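Local coordinates for protein iota-carrageenase (Alteromonas sp., PDB 1H80) that hydrolyses internal 1,4-beta linkages of iota-carrageenan, a sulfated galactan of red algal cell walls, with inversion of anomeric configuration, at residues 23-28 against 59-64; 36-41 against 63-68; 78-83 against 111-116; 41-46 against 71-76. All blocks are in the same frame, centred on the assembly; numbering follows the deposited sequence.

Interaction 1 of 4, residues 23-28 against 59-64; sequences DLVDDF and LIPNGT. With NA (sodium ion), chain I.
Asp23 lies against Leu59 and Pro61 where the first strand of the beta-helix meets strand 56-60. The strands run parallel and pair Asp23 with Leu59. Leu24 N donates to Leu59 O at 2.9 Å, nearly straight at 175°. The Asp23 side chain starts at CB on the same sheet face as Leu59. Its CG is anti to the backbone N (chi1 -180°), which brings the carboxylate alongside Pro61, nearest its CG. OD1 lies 3.6 Å from Pro61 CG. OD2 is near Pro61 CB and also 4.0 Å from Leu59 CD2. OD1 turns back as well and caps the short helix 24-28. It accepts from Asp26 N at 3.0 Å, from above the carboxylate plane, and weakly from Val25 N. Replacing Asp23 with an alanine would probably leave Asp26 N without its cap and take away the packing against Pro61 CG. Val25 CG2 presses on Pro61 CG at 3.5 Å, a tight fit. Leu24 CD2 reaches Ile60 CG1 from alongside. Asp27 OD2 accepts from Asp23 N, while both its carboxylate oxygens bind a sodium ion. The chemistry implies a strand-to-helix junction held by one backbone bond and a carboxylate cap, with Pro61 packed against both Asp23 and Val25.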
loop_
_atom_site.group_PDB
_atom_site.type_symbol
_atom_site.label_atom_id
_atom_site.label_comp_id
_atom_site.label_asym_id
_atom_site.label_seq_id
_atom_site.Cartn_x
_atom_site.Cartn_y
_atom_site.Cartn_z
ATOM N N ASP A 23 16.403 -8.439 25.680
ATOM C CA ASP A 23 16.900 -9.074 24.467
ATOM C C ASP A 23 15.991 -10.285 24.255
ATOM O O ASP A 23 15.779 -11.078 25.169
ATOM C CB ASP A 23 18.356 -9.507 24.654
ATOM C CG ASP A 23 18.936 -10.171 23.419
ATOM O OD1 ASP A 23 18.493 -11.287 23.074
ATOM O OD2 ASP A 23 19.840 -9.573 22.791
ATOM N N LEU A 24 15.438 -10.413 23.055
ATOM C CA LEU A 24 14.517 -11.502 22.752
ATOM C C LEU A 24 15.086 -12.886 23.017
ATOM O O LEU A 24 14.388 -13.769 23.523
ATOM C CB LEU A 24 14.069 -11.417 21.291
ATOM C CG LEU A 24 13.078 -12.507 20.881
ATOM C CD1 LEU A 24 11.792 -12.370 21.685
ATOM C CD2 LEU A 24 12.797 -12.392 19.397
ATOM N N VAL A 25 16.352 -13.079 22.673
ATOM C CA VAL A 25 16.987 -14.374 22.863
ATOM C C VAL A 25 17.456 -14.613 24.292
ATOM O O VAL A 25 17.097 -15.612 24.917
ATOM C CB VAL A 25 18.189 -14.539 21.911
ATOM C CG1 VAL A 25 18.933 -15.831 22.227
ATOM C CG2 VAL A 25 17.704 -14.554 20.468
ATOM N N ASP A 26 18.223 -13.685 24.840
ATOM C CA ASP A 26 18.841 -13.826 26.166
ATOM C C ASP A 26 17.763 -13.764 27.253
ATOM O O ASP A 26 17.896 -14.494 28.274
ATOM C CB ASP A 26 19.851 -12.701 26.394
ATOM N N ASP A 27 16.773 -12.912 27.146
ATOM C CA ASP A 27 15.776 -12.757 28.189
ATOM C C ASP A 27 14.495 -13.554 28.005
ATOM O O ASP A 27 13.813 -13.855 28.983
ATOM C CB ASP A 27 15.433 -11.274 28.353
ATOM C CG ASP A 27 16.616 -10.459 28.842
ATOM O OD1 ASP A 27 17.214 -10.852 29.864
ATOM O OD2 ASP A 27 16.949 -9.429 28.216
ATOM N N PHE A 28 14.163 -13.908 26.767
ATOM C CA PHE A 28 12.930 -14.647 26.540
ATOM C C PHE A 28 13.054 -15.982 25.819
ATOM O O PHE A 28 12.055 -16.608 25.473
ATOM C CB PHE A 28 11.923 -13.719 25.864
ATOM C CG PHE A 28 11.468 -12.610 26.765
ATOM C CD1 PHE A 28 10.456 -12.826 27.693
ATOM C CD2 PHE A 28 12.118 -11.377 26.757
ATOM C CE1 PHE A 28 10.098 -11.841 28.606
ATOM C CE2 PHE A 28 11.767 -10.384 27.667
ATOM C CZ PHE A 28 10.758 -10.615 28.593
ATOM N N LEU A 59 15.248 -5.829 22.009
ATOM C CA LEU A 59 16.188 -5.996 20.920
ATOM C C LEU A 59 16.012 -7.385 20.338
ATOM O O LEU A 59 15.985 -8.363 21.079
ATOM C CB LEU A 59 17.634 -5.856 21.408
ATOM C CG LEU A 59 18.698 -6.024 20.315
ATOM C CD1 LEU A 59 18.607 -4.869 19.320
ATOM C CD2 LEU A 59 20.077 -6.061 20.941
ATOM N N ILE A 60 15.848 -7.459 19.022
ATOM C CA ILE A 60 15.754 -8.741 18.337
ATOM C C ILE A 60 17.138 -8.842 17.710
ATOM O O ILE A 60 17.441 -8.163 16.728
ATOM C CB ILE A 60 14.674 -8.741 17.245
ATOM C CG1 ILE A 60 13.298 -8.576 17.891
ATOM C CG2 ILE A 60 14.731 -10.044 16.457
ATOM C CD1 ILE A 60 12.140 -8.661 16.910
ATOM N N PRO A 61 18.009 -9.679 18.290
ATOM C CA PRO A 61 19.378 -9.871 17.814
ATOM C C PRO A 61 19.502 -10.669 16.534
ATOM O O PRO A 61 18.589 -11.397 16.151
ATOM C CB PRO A 61 20.049 -10.560 18.994
ATOM C CG PRO A 61 18.963 -11.449 19.486
ATOM C CD PRO A 61 17.725 -10.566 19.433
ATOM N N ASN A 62 20.647 -10.531 15.879
ATOM C CA ASN A 62 20.888 -11.232 14.631
ATOM C C ASN A 62 20.531 -12.706 14.700
ATOM O O ASN A 62 20.866 -13.405 15.656
ATOM C CB ASN A 62 22.341 -11.054 14.200
ATOM C CG ASN A 62 22.619 -9.653 13.715
ATOM O OD1 ASN A 62 21.759 -9.029 13.095
ATOM N ND2 ASN A 62 23.819 -9.151 13.979
ATOM N N GLY A 63 19.836 -13.158 13.665
ATOM C CA GLY A 63 19.407 -14.537 13.578
ATOM C C GLY A 63 18.172 -14.602 12.709
ATOM O O GLY A 63 17.725 -13.581 12.177
ATOM N N THR A 64 17.624 -15.800 12.554
ATOM C CA THR A 64 16.431 -15.992 11.749
ATOM C C THR A 64 15.302 -16.392 12.678
ATOM O O THR A 64 15.411 -17.361 13.431
ATOM C CB THR A 64 16.649 -17.083 10.688
ATOM O OG1 THR A 64 17.669 -16.654 9.777
ATOM C CG2 THR A 64 15.362 -17.341 9.918
HETATM NA NA NA I . 18.972 -9.036 29.438
HETATM O O HOH W 1 18.557 -9.706 31.752
HETATM O O HOH W 2 20.367 -11.491 29.329
HETATM O O HOH W 3 17.706 -7.257 30.140
HETATM O O HOH W 4 18.853 -6.895 27.520
#

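Interaction 2 of 4, residues 36-41 against 63-68; sequences SDDSNA and GTYHFL. With CA (calcium ion), chain D.
Asp38 points its carboxylate at strand 64-67, where helix 39-50 begins beside an early strand of the right-handed beta-helix. Its CG is anti to the carbonyl carbon (chi1 -58°), which brings OD2 to the strand backbone. OD2 accepts from His66 N at 2.9 Å through its anti lone pair. Asp38 N in turn donates to His66 O at 2.7 Å, in the carbonyl plane. The same residue thus holds both polar backbone atoms of His66. Both Asp38 oxygens also bind a calcium ion, together with Ser36 O, two waters, Asn31 and Asp34. The ion would draw charge from the carboxylate, which probably tempers its hold on His66 N. The Phe67 ring turns its edge to the Asp38 backbone, with CE1 3.5 Å from Asp38 O. Tyr65 sets CB and CD1 near Asp38 OD2, and its hydroxyl bonds to Pro61 O. Asp37 folds back on its own loop. Its OD1 accepts from Ser39 N, an Asx turn, and from Ser39 OG at 2.6 Å through the syn lone pair. Ser39 OG also receives a weak bond from Leu68 N. The His66 ring meets a calcium-bound water in its plane. That water donates to Thr64 O at 2.7 Å and lies 3.1 Å from His66 ND1.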
loop_
_atom_site.group_PDB
_atom_site.type_symbol
_atom_site.label_atom_id
_atom_site.label_comp_id
_atom_site.label_asym_id
_atom_site.label_seq_id
_atom_site.Cartn_x
_atom_site.Cartn_y
_atom_site.Cartn_z
ATOM N N SER A 36 12.257 -23.239 14.059
ATOM C CA SER A 36 11.084 -23.324 14.921
ATOM C C SER A 36 10.461 -21.970 15.258
ATOM O O SER A 36 11.148 -20.954 15.313
ATOM C CB SER A 36 11.448 -24.053 16.217
ATOM O OG SER A 36 11.932 -25.359 15.946
ATOM N N ASP A 37 9.152 -21.988 15.497
ATOM C CA ASP A 37 8.363 -20.801 15.826
ATOM C C ASP A 37 8.885 -20.046 17.050
ATOM O O ASP A 37 9.174 -20.639 18.089
ATOM C CB ASP A 37 6.905 -21.228 16.036
ATOM C CG ASP A 37 5.986 -20.071 16.367
ATOM O OD1 ASP A 37 6.161 -18.975 15.801
ATOM O OD2 ASP A 37 5.065 -20.272 17.188
ATOM N N ASP A 38 8.997 -18.729 16.914
ATOM C CA ASP A 38 9.492 -17.878 17.990
ATOM C C ASP A 38 8.424 -16.901 18.469
ATOM O O ASP A 38 8.709 -15.983 19.243
ATOM C CB ASP A 38 10.709 -17.100 17.492
ATOM C CG ASP A 38 11.811 -18.013 17.008
ATOM O OD1 ASP A 38 12.379 -18.737 17.848
ATOM O OD2 ASP A 38 12.100 -18.018 15.793
ATOM N N SER A 39 7.194 -17.111 18.019
ATOM C CA SER A 39 6.088 -16.230 18.371
ATOM C C SER A 39 5.822 -16.073 19.863
ATOM O O SER A 39 5.631 -14.958 20.346
ATOM C CB SER A 39 4.806 -16.700 17.679
ATOM O OG SER A 39 4.952 -16.670 16.271
ATOM N N ASN A 40 5.792 -17.183 20.595
ATOM C CA ASN A 40 5.525 -17.102 22.021
ATOM C C ASN A 40 6.597 -16.300 22.747
ATOM O O ASN A 40 6.286 -15.506 23.630
ATOM C CB ASN A 40 5.414 -18.503 22.631
ATOM C CG ASN A 40 5.160 -18.465 24.127
ATOM O OD1 ASN A 40 6.047 -18.766 24.926
ATOM N ND2 ASN A 40 3.950 -18.080 24.513
ATOM N N ALA A 41 7.854 -16.504 22.366
ATOM C CA ALA A 41 8.958 -15.780 22.991
ATOM C C ALA A 41 8.748 -14.285 22.791
ATOM O O ALA A 41 8.853 -13.499 23.734
ATOM C CB ALA A 41 10.282 -16.210 22.378
ATOM N N GLY A 63 19.836 -13.158 13.665
ATOM C CA GLY A 63 19.407 -14.537 13.578
ATOM C C GLY A 63 18.172 -14.602 12.709
ATOM O O GLY A 63 17.725 -13.581 12.177
ATOM N N THR A 64 17.624 -15.800 12.554
ATOM C CA THR A 64 16.431 -15.992 11.749
ATOM C C THR A 64 15.302 -16.392 12.678
ATOM O O THR A 64 15.411 -17.361 13.431
ATOM C CB THR A 64 16.649 -17.083 10.688
ATOM O OG1 THR A 64 17.669 -16.654 9.777
ATOM C CG2 THR A 64 15.362 -17.341 9.918
ATOM N N TYR A 65 14.213 -15.640 12.622
ATOM C CA TYR A 65 13.072 -15.891 13.484
ATOM C C TYR A 65 11.803 -16.139 12.711
ATOM O O TYR A 65 11.606 -15.606 11.620
ATOM C CB TYR A 65 12.850 -14.692 14.400
ATOM C CG TYR A 65 14.073 -14.337 15.188
ATOM C CD1 TYR A 65 14.350 -14.975 16.396
ATOM C CD2 TYR A 65 14.985 -13.402 14.706
ATOM C CE1 TYR A 65 15.507 -14.690 17.103
ATOM C CE2 TYR A 65 16.145 -13.110 15.405
ATOM C CZ TYR A 65 16.400 -13.759 16.601
ATOM O OH TYR A 65 17.551 -13.488 17.294
ATOM N N HIS A 66 10.939 -16.951 13.302
ATOM C CA HIS A 66 9.652 -17.260 12.711
ATOM C C HIS A 66 8.574 -16.704 13.631
ATOM O O HIS A 66 8.464 -17.103 14.793
ATOM C CB HIS A 66 9.492 -18.771 12.542
ATOM C CG HIS A 66 10.361 -19.346 11.468
ATOM N ND1 HIS A 66 11.717 -19.534 11.625
ATOM C CD2 HIS A 66 10.073 -19.725 10.201
ATOM C CE1 HIS A 66 12.227 -20.005 10.500
ATOM N NE2 HIS A 66 11.251 -20.130 9.621
ATOM N N PHE A 67 7.800 -15.755 13.110
ATOM C CA PHE A 67 6.729 -15.131 13.875
ATOM C C PHE A 67 5.434 -15.151 13.082
ATOM O O PHE A 67 5.448 -15.216 11.854
ATOM C CB PHE A 67 7.019 -13.649 14.155
ATOM C CG PHE A 67 8.305 -13.383 14.875
ATOM C CD1 PHE A 67 8.606 -14.026 16.071
ATOM C CD2 PHE A 67 9.194 -12.428 14.385
ATOM C CE1 PHE A 67 9.771 -13.718 16.768
ATOM C CE2 PHE A 67 10.360 -12.112 15.076
ATOM C CZ PHE A 67 10.648 -12.757 16.268
ATOM N N LEU A 68 4.320 -15.069 13.800
ATOM C CA LEU A 68 3.009 -14.988 13.177
ATOM C C LEU A 68 1.965 -14.611 14.216
ATOM O O LEU A 68 1.975 -15.124 15.337
ATOM C CB LEU A 68 2.612 -16.308 12.506
ATOM C CG LEU A 68 1.552 -16.110 11.415
ATOM C CD1 LEU A 68 2.183 -15.405 10.218
ATOM C CD2 LEU A 68 0.979 -17.454 10.982
HETATM CA CA CA D . 13.226 -20.102 16.125
HETATM O O HOH W 5 13.943 -19.622 13.832
HETATM O O HOH W 6 12.883 -21.571 17.896
#

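Interaction 3 of 4, residues 78-83 against 111-116; sequences IRVESD and FSFQGL. With CA (calcium ion), chain C; NA (sodium ion), chain G.
Ser112 OG is gripped by two nitrogens of Arg79, on neighbouring parallel strands of the beta-helix. NH1 donates at 2.8 Å and NH2 at 3.2 Å, end-on, with the oxygen in the guanidinium plane. The hydroxyl also bonds to His77 ND1. Ser112 holds OG between its backbone N and carbonyl carbon (chi1 70°), turned to the arginine. A bend at chi2 (-61°) folds the Arg79 chain back along its own strand. NH1 can then donate to Ile78 O as well, from above the carbonyl plane. These bonds fix the rotation of the guanidinium. Gln114 CB lies over one of its faces.

Strands 78-80 and 111-115 run 11° apart. They pair Ile78 with Phe113, Arg79 with Gln114 and Val80 with Gly115. Four backbone bonds join them and the turn beyond: Ile78 N to Ser112 O, Gln114 N to Ile78 O, Val80 N to Gln114 O and Leu116 N to Val80 O.

The Ile78 and Val80 face is apolar. Ile78 CG2 makes a CH-pi contact over the Phe113 ring, 4.1 Å from its centroid. Ile78 CD1 comes to 3.7 Å from Phe113 CD2, and Val80 CG2 to 3.6 Å from Phe113 CE1. Phe100 of strand 97-102 and Phe135 of strand 132-141 also meet this ring, Phe135 edge-to-face. Past the strand, Glu81 OE1 and OE2 bind a sodium ion, and OE1 accepts from Asn62 N. Ser82 binds a calcium ion completed by Asn118, Gly119 and waters, through O at 2.3 Å and OG at 2.5 Å.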
loop_
_atom_site.group_PDB
_atom_site.type_symbol
_atom_site.label_atom_id
_atom_site.label_comp_id
_atom_site.label_asym_id
_atom_site.label_seq_id
_atom_site.Cartn_x
_atom_site.Cartn_y
_atom_site.Cartn_z
ATOM N N ILE A 78 10.525 -1.909 19.692
ATOM C CA ILE A 78 11.342 -2.981 19.159
ATOM C C ILE A 78 12.420 -2.484 18.218
ATOM O O ILE A 78 12.164 -1.680 17.322
ATOM C CB ILE A 78 10.449 -4.008 18.433
ATOM C CG1 ILE A 78 9.457 -4.610 19.434
ATOM C CG2 ILE A 78 11.303 -5.094 17.789
ATOM C CD1 ILE A 78 8.410 -5.502 18.802
ATOM N N ARG A 79 13.641 -2.953 18.453
ATOM C CA ARG A 79 14.773 -2.601 17.614
ATOM C C ARG A 79 15.316 -3.914 17.093
ATOM O O ARG A 79 15.493 -4.875 17.844
ATOM C CB ARG A 79 15.825 -1.833 18.416
ATOM C CG ARG A 79 15.349 -0.432 18.804
ATOM C CD ARG A 79 15.048 0.407 17.559
ATOM N NE ARG A 79 14.516 1.732 17.876
ATOM C CZ ARG A 79 13.241 2.002 18.152
ATOM N NH1 ARG A 79 12.317 1.043 18.157
ATOM N NH2 ARG A 79 12.889 3.251 18.429
ATOM N N VAL A 80 15.573 -3.952 15.796
ATOM C CA VAL A 80 16.033 -5.173 15.153
ATOM C C VAL A 80 17.431 -5.050 14.575
ATOM O O VAL A 80 17.714 -4.128 13.816
ATOM C CB VAL A 80 15.054 -5.553 14.026
ATOM C CG1 VAL A 80 15.386 -6.926 13.484
ATOM C CG2 VAL A 80 13.620 -5.494 14.542
ATOM N N GLU A 81 18.314 -5.981 14.918
ATOM C CA GLU A 81 19.665 -5.905 14.382
ATOM C C GLU A 81 19.664 -6.072 12.866
ATOM O O GLU A 81 18.760 -6.680 12.288
ATOM C CB GLU A 81 20.584 -6.911 15.075
ATOM C CG GLU A 81 20.803 -6.549 16.539
ATOM C CD GLU A 81 22.004 -7.239 17.160
ATOM O OE1 GLU A 81 22.132 -8.468 17.009
ATOM O OE2 GLU A 81 22.818 -6.547 17.811
ATOM N N SER A 82 20.691 -5.521 12.234
ATOM C CA SER A 82 20.798 -5.481 10.780
ATOM C C SER A 82 20.900 -6.762 9.961
ATOM O O SER A 82 20.647 -6.734 8.753
ATOM C CB SER A 82 21.947 -4.548 10.398
ATOM O OG SER A 82 21.926 -4.261 9.013
ATOM N N ASP A 83 21.272 -7.875 10.584
ATOM C CA ASP A 83 21.378 -9.126 9.837
ATOM C C ASP A 83 20.222 -10.061 10.151
ATOM O O ASP A 83 20.226 -11.229 9.765
ATOM C CB ASP A 83 22.707 -9.820 10.137
ATOM C CG ASP A 83 23.898 -9.025 9.642
ATOM O OD1 ASP A 83 23.870 -8.586 8.472
ATOM O OD2 ASP A 83 24.864 -8.843 10.417
ATOM N N PHE A 111 4.283 3.193 20.310
ATOM C CA PHE A 111 4.868 1.956 19.836
ATOM C C PHE A 111 5.836 2.194 18.691
ATOM O O PHE A 111 5.604 3.053 17.851
ATOM C CB PHE A 111 3.741 1.036 19.359
ATOM C CG PHE A 111 4.217 -0.149 18.583
ATOM C CD1 PHE A 111 4.746 -1.251 19.235
ATOM C CD2 PHE A 111 4.188 -0.140 17.192
ATOM C CE1 PHE A 111 5.244 -2.331 18.516
ATOM C CE2 PHE A 111 4.685 -1.216 16.461
ATOM C CZ PHE A 111 5.214 -2.311 17.125
ATOM N N SER A 112 6.936 1.451 18.662
ATOM C CA SER A 112 7.855 1.586 17.544
ATOM C C SER A 112 8.485 0.237 17.219
ATOM O O SER A 112 8.637 -0.623 18.089
ATOM C CB SER A 112 8.931 2.654 17.815
ATOM O OG SER A 112 9.860 2.253 18.802
ATOM N N PHE A 113 8.795 0.049 15.942
ATOM C CA PHE A 113 9.404 -1.181 15.436
ATOM C C PHE A 113 10.366 -0.626 14.403
ATOM O O PHE A 113 9.954 -0.169 13.336
ATOM C CB PHE A 113 8.335 -2.056 14.785
ATOM C CG PHE A 113 8.769 -3.471 14.550
ATOM C CD1 PHE A 113 9.799 -3.763 13.669
ATOM C CD2 PHE A 113 8.138 -4.514 15.214
ATOM C CE1 PHE A 113 10.192 -5.083 13.450
ATOM C CE2 PHE A 113 8.524 -5.834 15.001
ATOM C CZ PHE A 113 9.554 -6.116 14.117
ATOM N N GLN A 114 11.655 -0.668 14.713
ATOM C CA GLN A 114 12.639 -0.099 13.808
ATOM C C GLN A 114 13.901 -0.925 13.637
ATOM O O GLN A 114 14.449 -1.456 14.602
ATOM C CB GLN A 114 13.001 1.302 14.304
ATOM C CG GLN A 114 13.904 2.103 13.387
ATOM C CD GLN A 114 14.007 3.549 13.827
ATOM O OE1 GLN A 114 12.994 4.200 14.088
ATOM N NE2 GLN A 114 15.227 4.063 13.907
ATOM N N GLY A 115 14.359 -1.023 12.396
ATOM C CA GLY A 115 15.569 -1.764 12.122
ATOM C C GLY A 115 16.771 -0.874 12.382
ATOM O O GLY A 115 16.754 0.327 12.099
ATOM N N LEU A 116 17.816 -1.461 12.951
ATOM C CA LEU A 116 19.049 -0.740 13.210
ATOM C C LEU A 116 19.884 -0.760 11.936
ATOM O O LEU A 116 19.669 -1.594 11.054
ATOM C CB LEU A 116 19.834 -1.429 14.326
ATOM C CG LEU A 116 19.196 -1.386 15.710
ATOM C CD1 LEU A 116 19.849 -2.417 16.610
ATOM C CD2 LEU A 116 19.340 0.016 16.284
HETATM CA CA CA C . 20.960 -5.297 6.942
HETATM NA NA NA G . 24.056 -8.410 18.518
HETATM O O HOH W 7 23.025 -6.378 7.075
HETATM O O HOH W 8 19.726 -7.190 6.035
HETATM O O HOH W 9 21.974 -5.595 4.603
HETATM O O HOH W 10 19.661 -4.398 4.954
HETATM O O HOH W 11 24.105 -10.465 17.531
#

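Interaction 4 of 4, residues 41-46 against 71-76; sequences ALQRAI and QMKSNV
Gln43 and Ile46 of helix 39-50 pack on residues 71-76, the end of strand 64-71 and the loop after it, at the N-terminal end of the beta-helix. The polar part is a pair of hydrogen bonds from the Gln43 side-chain amide to the Gln71 backbone. Gln71 N donates to Gln43 OE1 at 2.8 Å and 171°. Gln43 NE2 donates to Gln71 O at 2.9 Å and 169°. Each bond falls on a lone pair in the carbonyl plane of its acceptor. The Gln43 chain leaves with CG anti to the backbone N and bends at chi2 (65°), which brings the amide to the strand end. Gln43 NE2 and Lys73 NZ share a further acceptor, Asn47 OD1. A leucine in place of Gln43 would probably leave Gln71 N and O without these partners and loosen the strand end from the helix.

The apolar part centres on Ile46, which is buried. Its CD1 reaches Met72 SD at 3.5 Å. Its CG2 packs on Lys73 CB at 3.8 Å and on Val76 CG2 at 4.1 Å. One isoleucine thus touches both the start of the loop and its end. Lys73 to Val76 form a type II beta turn, which leads the chain into strand 76-80 and sets Val76 against the helix. At the close of this turn, Val76 CG2 rests 3.7 Å from Ile46 O.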
loop_
_atom_site.group_PDB
_atom_site.type_symbol
_atom_site.label_atom_id
_atom_site.label_comp_id
_atom_site.label_asym_id
_atom_site.label_seq_id
_atom_site.Cartn_x
_atom_site.Cartn_y
_atom_site.Cartn_z
ATOM N N ALA A 41 7.854 -16.504 22.366
ATOM C CA ALA A 41 8.958 -15.780 22.991
ATOM C C ALA A 41 8.748 -14.285 22.791
ATOM O O ALA A 41 8.853 -13.499 23.734
ATOM C CB ALA A 41 10.282 -16.210 22.378
ATOM N N LEU A 42 8.445 -13.896 21.557
ATOM C CA LEU A 42 8.227 -12.489 21.256
ATOM C C LEU A 42 7.001 -11.947 21.977
ATOM O O LEU A 42 7.030 -10.837 22.507
ATOM C CB LEU A 42 8.086 -12.277 19.745
ATOM C CG LEU A 42 7.805 -10.837 19.297
ATOM C CD1 LEU A 42 8.856 -9.887 19.870
ATOM C CD2 LEU A 42 7.801 -10.776 17.781
ATOM N N GLN A 43 5.922 -12.725 22.020
ATOM C CA GLN A 43 4.726 -12.249 22.693
ATOM C C GLN A 43 4.976 -12.065 24.187
ATOM O O GLN A 43 4.506 -11.098 24.781
ATOM C CB GLN A 43 3.556 -13.209 22.476
ATOM C CG GLN A 43 2.226 -12.618 22.910
ATOM C CD GLN A 43 1.835 -11.420 22.071
ATOM O OE1 GLN A 43 1.603 -11.546 20.867
ATOM N NE2 GLN A 43 1.762 -10.251 22.700
ATOM N N ARG A 44 5.714 -12.991 24.796
ATOM C CA ARG A 44 6.024 -12.867 26.216
ATOM C C ARG A 44 6.867 -11.618 26.463
ATOM O O ARG A 44 6.675 -10.924 27.459
ATOM C CB ARG A 44 6.770 -14.102 26.725
ATOM C CG ARG A 44 5.864 -15.307 26.934
ATOM C CD ARG A 44 6.582 -16.463 27.614
ATOM N NE ARG A 44 7.522 -17.143 26.731
ATOM C CZ ARG A 44 8.844 -17.074 26.843
ATOM N NH1 ARG A 44 9.399 -16.350 27.808
ATOM N NH2 ARG A 44 9.613 -17.734 25.988
ATOM N N ALA A 45 7.795 -11.337 25.554
ATOM C CA ALA A 45 8.656 -10.163 25.688
ATOM C C ALA A 45 7.816 -8.896 25.623
ATOM O O ALA A 45 7.942 -8.002 26.460
ATOM C CB ALA A 45 9.705 -10.153 24.585
ATOM N N ILE A 46 6.962 -8.821 24.609
ATOM C CA ILE A 46 6.086 -7.673 24.432
ATOM C C ILE A 46 5.200 -7.477 25.660
ATOM O O ILE A 46 5.074 -6.371 26.179
ATOM C CB ILE A 46 5.207 -7.862 23.177
ATOM C CG1 ILE A 46 6.081 -7.740 21.931
ATOM C CG2 ILE A 46 4.070 -6.853 23.158
ATOM C CD1 ILE A 46 5.392 -8.198 20.665
ATOM N N GLN A 71 0.802 -9.857 18.776
ATOM C CA GLN A 71 -0.035 -8.745 19.209
ATOM C C GLN A 71 0.832 -7.697 19.886
ATOM O O GLN A 71 1.322 -7.907 20.990
ATOM C CB GLN A 71 -1.105 -9.232 20.189
ATOM C CG GLN A 71 -1.980 -10.350 19.645
ATOM C CD GLN A 71 -2.765 -9.935 18.420
ATOM O OE1 GLN A 71 -3.612 -9.043 18.484
ATOM N NE2 GLN A 71 -2.489 -10.580 17.292
ATOM N N MET A 72 1.025 -6.566 19.221
ATOM C CA MET A 72 1.837 -5.508 19.800
ATOM C C MET A 72 1.077 -4.834 20.931
ATOM O O MET A 72 -0.152 -4.891 20.991
ATOM C CB MET A 72 2.215 -4.498 18.720
ATOM C CG MET A 72 3.100 -5.101 17.633
ATOM S SD MET A 72 4.640 -5.783 18.307
ATOM C CE MET A 72 5.238 -6.770 16.933
ATOM N N LYS A 73 1.815 -4.204 21.838
ATOM C CA LYS A 73 1.210 -3.531 22.974
ATOM C C LYS A 73 1.857 -2.183 23.241
ATOM O O LYS A 73 2.948 -1.895 22.746
ATOM C CB LYS A 73 1.310 -4.414 24.220
ATOM C CG LYS A 73 0.388 -5.624 24.176
ATOM C CD LYS A 73 0.419 -6.398 25.484
ATOM C CE LYS A 73 -0.718 -7.404 25.553
ATOM N NZ LYS A 73 -0.738 -8.294 24.367
ATOM N N SER A 74 1.174 -1.371 24.037
ATOM C CA SER A 74 1.638 -0.034 24.371
ATOM C C SER A 74 3.001 0.046 25.034
ATOM O O SER A 74 3.386 -0.817 25.824
ATOM C CB SER A 74 0.626 0.660 25.282
ATOM O OG SER A 74 -0.626 0.784 24.645
ATOM N N ASN A 75 3.711 1.116 24.696
ATOM C CA ASN A 75 5.019 1.420 25.240
ATOM C C ASN A 75 6.087 0.371 24.994
ATOM O O ASN A 75 7.007 0.207 25.791
ATOM C CB ASN A 75 4.879 1.716 26.732
ATOM C CG ASN A 75 3.940 2.876 26.992
ATOM O OD1 ASN A 75 4.134 3.975 26.464
ATOM N ND2 ASN A 75 2.915 2.641 27.801
ATOM N N VAL A 76 5.957 -0.330 23.875
ATOM C CA VAL A 76 6.925 -1.340 23.486
ATOM C C VAL A 76 7.658 -0.791 22.275
ATOM O O VAL A 76 7.041 -0.362 21.301
ATOM C CB VAL A 76 6.245 -2.671 23.118
ATOM C CG1 VAL A 76 7.278 -3.655 22.608
ATOM C CG2 VAL A 76 5.545 -3.240 24.345
#

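Overall arrangement
All four contacts sit near the N-terminal end of the beta-helix, and all are partly buried. In interactions 3 and 4 at least half of the touching residues are buried. In interactions 1 and 2 only a third are, and both reach the surface near their metal ions. Interactions 2 and 4 both use helix 39-50. Interaction 2 fixes its start through a calcium site, while interaction 4 holds a later turn by a glutamine and apolar packing. Interactions 1 and 3 are strand pairings, and strands 56-60 and 76-80 are neighbours. Interaction 3 is the fuller pairing, with an aromatic inner face. Interaction 1 is a single bridge ending in a capped helix. Met72 of interaction 4 touches Phe111 and Ile78 of interaction 3.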